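Membrane-fusion protein (Streptococcus pneumoniae, PDB 5XU0) probably serves as the membrane fusion protein of a MacAB-like efflux pump, forming part of the channel for exported substrates. Local coordinates at residues 176-188 / 235-247. The protein carries 2 engineered substitutions. Residues are numbered along the deposited sequence; the frame is centred on the assembly and turned at random.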
ATOM      1  N   ASN B 176      -6.730 -36.339 -13.694  1.00 99.68           N
ATOM      2  CA  ASN B 176      -8.094 -35.821 -13.571  1.00 93.59           C
ATOM      3  C   ASN B 176      -8.289 -34.572 -14.429  1.00 94.61           C
ATOM      4  O   ASN B 176      -8.662 -33.502 -13.948  1.00 96.69           O
ATOM      5  CB  ASN B 176      -8.451 -35.529 -12.114  1.00 84.33           C
ATOM      6  CG  ASN B 176      -7.960 -36.596 -11.162  1.00103.21           C
ATOM      7  OD1 ASN B 176      -7.633 -37.711 -11.571  1.00116.37           O
ATOM      8  ND2 ASN B 176      -7.911 -36.261  -9.877  1.00113.13           N
ATOM      9  N   LEU B 177      -8.005 -34.722 -15.720  1.00 99.51           N
ATOM     10  CA  LEU B 177      -8.158 -33.603 -16.636  1.00 86.92           C
ATOM     11  C   LEU B 177      -9.634 -33.340 -16.917  1.00 85.53           C
ATOM     12  O   LEU B 177     -10.492 -34.212 -16.764  1.00 92.53           O
ATOM     13  CB  LEU B 177      -7.409 -33.868 -17.940  1.00 85.16           C
ATOM     14  CG  LEU B 177      -6.091 -33.108 -18.098  1.00 81.79           C
ATOM     15  CD1 LEU B 177      -5.175 -33.405 -16.932  1.00100.17           C
ATOM     16  CD2 LEU B 177      -5.413 -33.464 -19.410  1.00 77.63           C
ATOM     17  N   GLN B 178      -9.926 -32.103 -17.320  1.00 88.40           N
ATOM     18  CA  GLN B 178     -11.278 -31.689 -17.666  1.00 94.19           C
ATOM     19  C   GLN B 178     -11.213 -30.826 -18.920  1.00 86.78           C
ATOM     20  O   GLN B 178     -10.132 -30.521 -19.433  1.00 85.73           O
ATOM     21  CB  GLN B 178     -11.946 -30.936 -16.503  1.00 91.19           C
ATOM     22  CG  GLN B 178     -11.815 -31.623 -15.146  1.00 91.64           C
ATOM     23  CD  GLN B 178     -12.660 -30.972 -14.065  1.00 91.23           C
ATOM     24  OE1 GLN B 178     -13.534 -31.609 -13.477  1.00 91.88           O
ATOM     25  NE2 GLN B 178     -12.391 -29.702 -13.787  1.00 78.69           N
ATOM     26  N   VAL B 179     -12.379 -30.441 -19.431  1.00 79.72           N
ATOM     27  CA  VAL B 179     -12.459 -29.423 -20.475  1.00 95.62           C
ATOM     28  C   VAL B 179     -13.563 -28.447 -20.096  1.00 88.23           C
ATOM     29  O   VAL B 179     -14.594 -28.846 -19.540  1.00 84.52           O
ATOM     30  CB  VAL B 179     -12.711 -30.021 -21.880  1.00102.72           C
ATOM     31  CG1 VAL B 179     -11.435 -30.514 -22.503  1.00 99.56           C
ATOM     32  CG2 VAL B 179     -13.654 -31.161 -21.808  1.00 92.59           C
ATOM     33  N   LYS B 180     -13.342 -27.164 -20.384  1.00 86.02           N
ATOM     34  CA  LYS B 180     -14.332 -26.153 -20.039  1.00 85.13           C
ATOM     35  C   LYS B 180     -14.572 -25.192 -21.191  1.00 90.65           C
ATOM     36  O   LYS B 180     -13.780 -25.088 -22.132  1.00 86.49           O
ATOM     37  CB  LYS B 180     -13.945 -25.350 -18.790  1.00 86.64           C
ATOM     38  CG  LYS B 180     -13.004 -26.025 -17.807  1.00 92.55           C
ATOM     39  CD  LYS B 180     -12.766 -25.083 -16.641  1.00 91.54           C
ATOM     40  CE  LYS B 180     -12.215 -25.815 -15.432  1.00100.98           C
ATOM     41  NZ  LYS B 180     -11.986 -24.899 -14.287  1.00 96.65           N
ATOM     42  N   GLY B 181     -15.685 -24.479 -21.079  1.00 80.66           N
ATOM     43  CA  GLY B 181     -15.971 -23.383 -21.980  1.00 77.88           C
ATOM     44  C   GLY B 181     -17.215 -22.655 -21.521  1.00 90.05           C
ATOM     45  O   GLY B 181     -17.543 -22.654 -20.335  1.00103.33           O
ATOM     46  N   GLU B 182     -17.925 -22.047 -22.471  1.00 77.22           N
ATOM     47  CA  GLU B 182     -19.172 -21.355 -22.168  1.00 86.05           C
ATOM     48  C   GLU B 182     -20.277 -21.809 -23.116  1.00 82.48           C
ATOM     49  O   GLU B 182     -20.033 -22.433 -24.151  1.00 76.27           O
ATOM     50  CB  GLU B 182     -19.012 -19.831 -22.250  1.00 99.46           C
ATOM     51  CG  GLU B 182     -18.114 -19.231 -21.190  1.00110.67           C
ATOM     52  CD  GLU B 182     -17.946 -17.736 -21.377  1.00138.90           C
ATOM     53  OE1 GLU B 182     -18.374 -17.222 -22.432  1.00135.73           O
ATOM     54  OE2 GLU B 182     -17.390 -17.075 -20.473  1.00148.01           O
ATOM     55  N   LEU B 183     -21.506 -21.456 -22.740  1.00 77.68           N
ATOM     56  CA  LEU B 183     -22.742 -21.860 -23.396  1.00 78.93           C
ATOM     57  C   LEU B 183     -23.627 -20.652 -23.658  1.00 81.21           C
ATOM     58  O   LEU B 183     -23.707 -19.735 -22.831  1.00 72.10           O
ATOM     59  CB  LEU B 183     -23.523 -22.877 -22.541  1.00 62.93           C
ATOM     60  CG  LEU B 183     -22.803 -24.116 -22.027  1.00 75.71           C
ATOM     61  CD1 LEU B 183     -23.804 -25.039 -21.335  1.00 76.84           C
ATOM     62  CD2 LEU B 183     -22.124 -24.828 -23.193  1.00 93.10           C
ATOM     63  N   SER B 184     -24.294 -20.669 -24.812  1.00 80.49           N
ATOM     64  CA  SER B 184     -25.290 -19.659 -25.127  1.00 75.72           C
ATOM     65  C   SER B 184     -26.476 -19.760 -24.172  1.00 74.13           C
ATOM     66  O   SER B 184     -26.649 -20.746 -23.448  1.00 74.15           O
ATOM     67  CB  SER B 184     -25.783 -19.822 -26.563  1.00 88.22           C
ATOM     68  OG  SER B 184     -26.575 -20.995 -26.700  1.00 87.95           O
ATOM     69  N   GLU B 185     -27.308 -18.716 -24.182  1.00 80.84           N
ATOM     70  CA  GLU B 185     -28.601 -18.809 -23.512  1.00 83.92           C
ATOM     71  C   GLU B 185     -29.425 -19.950 -24.096  1.00 88.47           C
ATOM     72  O   GLU B 185     -30.188 -20.609 -23.378  1.00 88.65           O
ATOM     73  CB  GLU B 185     -29.351 -17.480 -23.626  1.00 71.45           C
ATOM     74  CG  GLU B 185     -28.534 -16.269 -23.205  1.00 77.77           C
ATOM     75  CD  GLU B 185     -29.329 -14.975 -23.240  1.00 93.01           C
ATOM     76  OE1 GLU B 185     -30.577 -15.039 -23.268  1.00 91.53           O
ATOM     77  OE2 GLU B 185     -28.704 -13.891 -23.236  1.00 87.25           O
ATOM     78  N   TYR B 186     -29.268 -20.207 -25.398  1.00 89.17           N
ATOM     79  CA  TYR B 186     -29.968 -21.315 -26.039  1.00 86.37           C
ATOM     80  C   TYR B 186     -29.519 -22.654 -25.465  1.00 82.34           C
ATOM     81  O   TYR B 186     -30.348 -23.504 -25.122  1.00 87.36           O
ATOM     82  CB  TYR B 186     -29.732 -21.282 -27.550  1.00 87.78           C
ATOM     83  CG  TYR B 186     -30.393 -20.131 -28.274  1.00 85.83           C
ATOM     84  CD1 TYR B 186     -31.768 -19.948 -28.219  1.00 87.19           C
ATOM     85  CD2 TYR B 186     -29.643 -19.235 -29.025  1.00 85.25           C
ATOM     86  CE1 TYR B 186     -32.378 -18.900 -28.882  1.00 82.54           C
ATOM     87  CE2 TYR B 186     -30.243 -18.184 -29.693  1.00 80.26           C
ATOM     88  CZ  TYR B 186     -31.611 -18.023 -29.618  1.00 86.72           C
ATOM     89  OH  TYR B 186     -32.212 -16.977 -30.280  1.00 96.78           O
ATOM     90  N   ASN B 187     -28.201 -22.857 -25.356  1.00 77.91           N
ATOM     91  CA  ASN B 187     -27.674 -24.141 -24.898  1.00 77.09           C
ATOM     92  C   ASN B 187     -28.174 -24.501 -23.505  1.00 82.01           C
ATOM     93  O   ASN B 187     -28.259 -25.687 -23.166  1.00 83.55           O
ATOM     94  CB  ASN B 187     -26.145 -24.119 -24.911  1.00 69.11           C
ATOM     95  CG  ASN B 187     -25.570 -23.990 -26.307  1.00 81.69           C
ATOM     96  OD1 ASN B 187     -24.565 -23.306 -26.512  1.00 80.01           O
ATOM     97  ND2 ASN B 187     -26.197 -24.653 -27.274  1.00 86.91           N
ATOM     98  N   LEU B 188     -28.505 -23.497 -22.686  1.00 90.65           N
ATOM     99  CA  LEU B 188     -28.945 -23.754 -21.317  1.00 78.91           C
ATOM    100  C   LEU B 188     -30.221 -24.585 -21.273  1.00 88.10           C
ATOM    101  O   LEU B 188     -30.397 -25.401 -20.361  1.00 88.95           O
ATOM    102  CB  LEU B 188     -29.159 -22.432 -20.582  1.00 84.49           C
ATOM    103  CG  LEU B 188     -28.142 -22.043 -19.510  1.00 92.26           C
ATOM    104  CD1 LEU B 188     -28.560 -20.747 -18.838  1.00 91.75           C
ATOM    105  CD2 LEU B 188     -27.993 -23.152 -18.485  1.00 97.24           C
ATOM    106  N   THR B 235     -25.575 -10.879 -29.947  1.00116.15           N
ATOM    107  CA  THR B 235     -25.828 -10.705 -28.524  1.00115.98           C
ATOM    108  C   THR B 235     -26.051 -12.049 -27.832  1.00118.15           C
ATOM    109  O   THR B 235     -26.059 -13.114 -28.457  1.00110.01           O
ATOM    110  CB  THR B 235     -27.035  -9.789 -28.308  1.00115.38           C
ATOM    111  OG1 THR B 235     -27.471  -9.881 -26.946  1.00118.15           O
ATOM    112  CG2 THR B 235     -28.177 -10.190 -29.235  1.00112.02           C
ATOM    113  N   GLY B 236     -26.244 -11.975 -26.515  1.00103.77           N
ATOM    114  CA  GLY B 236     -26.442 -13.142 -25.681  1.00103.35           C
ATOM    115  C   GLY B 236     -25.401 -13.251 -24.585  1.00 91.19           C
ATOM    116  O   GLY B 236     -24.214 -13.018 -24.830  1.00 94.91           O
ATOM    117  N   SER B 237     -25.827 -13.587 -23.371  1.00 68.40           N
ATOM    118  CA  SER B 237     -24.889 -13.828 -22.286  1.00 93.79           C
ATOM    119  C   SER B 237     -24.453 -15.291 -22.291  1.00 90.93           C
ATOM    120  O   SER B 237     -25.138 -16.167 -22.822  1.00 91.44           O
ATOM    121  CB  SER B 237     -25.503 -13.451 -20.934  1.00 77.78           C
ATOM    122  OG  SER B 237     -26.674 -14.201 -20.667  1.00 87.00           O
ATOM    123  N   LYS B 238     -23.293 -15.546 -21.689  1.00 75.08           N
ATOM    124  CA  LYS B 238     -22.613 -16.830 -21.803  1.00 78.86           C
ATOM    125  C   LYS B 238     -22.384 -17.428 -20.422  1.00 79.46           C
ATOM    126  O   LYS B 238     -21.928 -16.734 -19.507  1.00 94.67           O
ATOM    127  CB  LYS B 238     -21.287 -16.663 -22.550  1.00 76.76           C
ATOM    128  CG  LYS B 238     -21.461 -16.182 -23.989  1.00 88.72           C
ATOM    129  CD  LYS B 238     -21.588 -17.355 -24.956  1.00101.07           C
ATOM    130  CE  LYS B 238     -22.592 -17.079 -26.071  1.00 87.85           C
ATOM    131  NZ  LYS B 238     -22.743 -15.629 -26.368  1.00106.49           N
ATOM    132  N   TYR B 239     -22.692 -18.722 -20.281  1.00 75.39           N
ATOM    133  CA  TYR B 239     -22.641 -19.416 -19.000  1.00 79.55           C
ATOM    134  C   TYR B 239     -21.563 -20.485 -19.016  1.00 79.46           C
ATOM    135  O   TYR B 239     -21.571 -21.338 -19.909  1.00 81.85           O
ATOM    136  CB  TYR B 239     -23.996 -20.061 -18.690  1.00 78.53           C
ATOM    137  CG  TYR B 239     -25.163 -19.112 -18.792  1.00 78.86           C
ATOM    138  CD1 TYR B 239     -25.655 -18.469 -17.666  1.00 82.60           C
ATOM    139  CD2 TYR B 239     -25.774 -18.858 -20.012  1.00 75.21           C
ATOM    140  CE1 TYR B 239     -26.720 -17.601 -17.752  1.00 86.64           C
ATOM    141  CE2 TYR B 239     -26.840 -17.986 -20.108  1.00 81.64           C
ATOM    142  CZ  TYR B 239     -27.310 -17.363 -18.975  1.00 84.65           C
ATOM    143  OH  TYR B 239     -28.375 -16.496 -19.063  1.00 88.78           O
ATOM    144  N   PRO B 240     -20.645 -20.506 -18.054  1.00 87.09           N
ATOM    145  CA  PRO B 240     -19.554 -21.488 -18.105  1.00 82.72           C
ATOM    146  C   PRO B 240     -20.025 -22.905 -17.804  1.00 72.30           C
ATOM    147  O   PRO B 240     -20.893 -23.131 -16.958  1.00 77.58           O
ATOM    148  CB  PRO B 240     -18.583 -20.987 -17.029  1.00 81.38           C
ATOM    149  CG  PRO B 240     -19.442 -20.251 -16.066  1.00 78.70           C
ATOM    150  CD  PRO B 240     -20.554 -19.632 -16.870  1.00 79.07           C
ATOM    151  N   TYR B 241     -19.438 -23.865 -18.523  1.00 79.45           N
ATOM    152  CA  TYR B 241     -19.660 -25.291 -18.316  1.00 81.57           C
ATOM    153  C   TYR B 241     -18.311 -25.985 -18.204  1.00 82.36           C
ATOM    154  O   TYR B 241     -17.310 -25.543 -18.792  1.00 82.74           O
ATOM    155  CB  TYR B 241     -20.440 -25.936 -19.469  1.00 79.65           C
ATOM    156  CG  TYR B 241     -19.534 -26.264 -20.632  1.00 82.32           C
ATOM    157  CD1 TYR B 241     -19.195 -25.288 -21.544  1.00 80.52           C
ATOM    158  CD2 TYR B 241     -18.997 -27.535 -20.807  1.00 71.50           C
ATOM    159  CE1 TYR B 241     -18.360 -25.550 -22.600  1.00 78.76           C
ATOM    160  CE2 TYR B 241     -18.147 -27.807 -21.866  1.00 79.61           C
ATOM    161  CZ  TYR B 241     -17.831 -26.805 -22.762  1.00 83.34           C
ATOM    162  OH  TYR B 241     -16.998 -27.051 -23.826  1.00 93.37           O
ATOM    163  N   THR B 242     -18.291 -27.092 -17.459  1.00 82.96           N
ATOM    164  CA  THR B 242     -17.100 -27.925 -17.354  1.00 95.30           C
ATOM    165  C   THR B 242     -17.530 -29.385 -17.400  1.00 87.56           C
ATOM    166  O   THR B 242     -18.498 -29.775 -16.730  1.00 92.52           O
ATOM    167  CB  THR B 242     -16.310 -27.693 -16.039  1.00 79.05           C
ATOM    168  OG1 THR B 242     -17.034 -28.285 -14.961  1.00107.95           O
ATOM    169  CG2 THR B 242     -16.168 -26.228 -15.697  1.00101.48           C
ATOM    170  N   ILE B 243     -16.809 -30.190 -18.186  1.00 74.49           N
ATOM    171  CA  ILE B 243     -17.037 -31.629 -18.222  1.00 94.00           C
ATOM    172  C   ILE B 243     -15.749 -32.347 -17.833  1.00 92.43           C
ATOM    173  O   ILE B 243     -14.633 -31.889 -18.121  1.00 88.87           O
ATOM    174  CB  ILE B 243     -17.545 -32.133 -19.599  1.00100.05           C
ATOM    175  CG1 ILE B 243     -16.381 -32.401 -20.551  1.00 89.28           C
ATOM    176  CG2 ILE B 243     -18.525 -31.158 -20.225  1.00 97.19           C
ATOM    177  CD1 ILE B 243     -16.795 -32.751 -21.958  1.00 98.82           C
ATOM    178  N   ASP B 244     -15.926 -33.486 -17.159  1.00 95.47           N
ATOM    179  CA  ASP B 244     -14.835 -34.349 -16.721  1.00 95.17           C
ATOM    180  C   ASP B 244     -14.611 -35.429 -17.771  1.00 93.48           C
ATOM    181  O   ASP B 244     -15.549 -36.150 -18.135  1.00 95.91           O
ATOM    182  CB  ASP B 244     -15.152 -34.993 -15.369  1.00 84.80           C
ATOM    183  CG  ASP B 244     -15.610 -33.987 -14.332  1.00105.45           C
ATOM    184  OD1 ASP B 244     -15.181 -34.090 -13.161  1.00102.99           O
ATOM    185  OD2 ASP B 244     -16.392 -33.088 -14.692  1.00112.28           O
ATOM    186  N   VAL B 245     -13.371 -35.547 -18.251  1.00 86.22           N
ATOM    187  CA  VAL B 245     -13.063 -36.562 -19.251  1.00 83.52           C
ATOM    188  C   VAL B 245     -13.109 -37.939 -18.606  1.00 88.54           C
ATOM    189  O   VAL B 245     -12.769 -38.113 -17.427  1.00107.78           O
ATOM    190  CB  VAL B 245     -11.699 -36.296 -19.911  1.00 81.10           C
ATOM    191  CG1 VAL B 245     -11.561 -34.829 -20.257  1.00 91.15           C
ATOM    192  CG2 VAL B 245     -10.557 -36.745 -19.013  1.00101.60           C
ATOM    193  N   THR B 246     -13.558 -38.923 -19.372  1.00 92.97           N
ATOM    194  CA  THR B 246     -13.737 -40.273 -18.872  1.00 82.08           C
ATOM    195  C   THR B 246     -12.998 -41.232 -19.790  1.00101.12           C
ATOM    196  O   THR B 246     -12.654 -40.894 -20.927  1.00 97.63           O
ATOM    197  CB  THR B 246     -15.221 -40.655 -18.789  1.00 80.15           C
ATOM    198  OG1 THR B 246     -15.756 -40.789 -20.111  1.00 86.03           O
ATOM    199  CG2 THR B 246     -15.999 -39.580 -18.047  1.00 77.36           C
ATOM    200  N   GLY B 247     -12.759 -42.436 -19.287  1.00102.00           N
ATOM    201  CA  GLY B 247     -12.016 -43.408 -20.055  1.00102.10           C
ATOM    202  C   GLY B 247     -10.550 -43.029 -20.197  1.00105.96           C
ATOM    203  O   GLY B 247     -10.019 -42.147 -19.517  1.00101.06           O
TER
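Tyr241 lays its ring over the backbone of Gly181, its partner in a hydrogen-bonded antiparallel pair, with Gly181 N 3.2 Å above the ring plane and offset toward the rim. With chi1 at 81°, Tyr241 CG sits between the backbone N and the carbonyl carbon, which turns the ring across the neighbouring strand, where Gly181, having no side chain, allows the ring to come close to the backbone. Leu183 crosses the same side chain at about a right angle, its CD2 3.4 Å from Tyr241 CD1, and on this face of the sheet Val179 also packs against Ile243. Beneath the side chains, Gly181 and Tyr241 exchange two backbone hydrogen bonds, as do Val179 and Ile243; at Leu183 and Tyr239 the bond from Leu183 N is weak, whereas Tyr239 N reaches Leu183 O at 2.9 Å. On the other face, the aliphatic chain of Lys180 runs alongside Thr242 CG2.

Past the strand end, the chain enters the short, weakly bonded helix 185-190 through a capping box, in which Asn187 N donates to Ser184 OG and Ser184 N to Asn187 OD1. This turn brings Leu188 over Tyr239 in a CH-pi contact, CD1 standing 3.4 Å from the ring centroid and 9° off its normal. Glu185, extended beyond CG, takes a nearly straight bond from Ser237 N on the anti lone pair of OE2 (2.9 Å). The same oxygen is also hydrogen-bonded to Ser257 OG of the second subunit, and Tyr239 OH is hydrogen-bonded to Gln254 O of that subunit, so this end of the ladder belongs to the subunit interface. Within the closed six-stranded antiparallel barrel, consistent with the beta-barrel domain of membrane fusion proteins, strand 178-183 lies between strands 3-10 and 239-246, the latter flanked in turn by 207-216; Met260 of strand 257-262 packs against Val179, Tyr241 and Ile243.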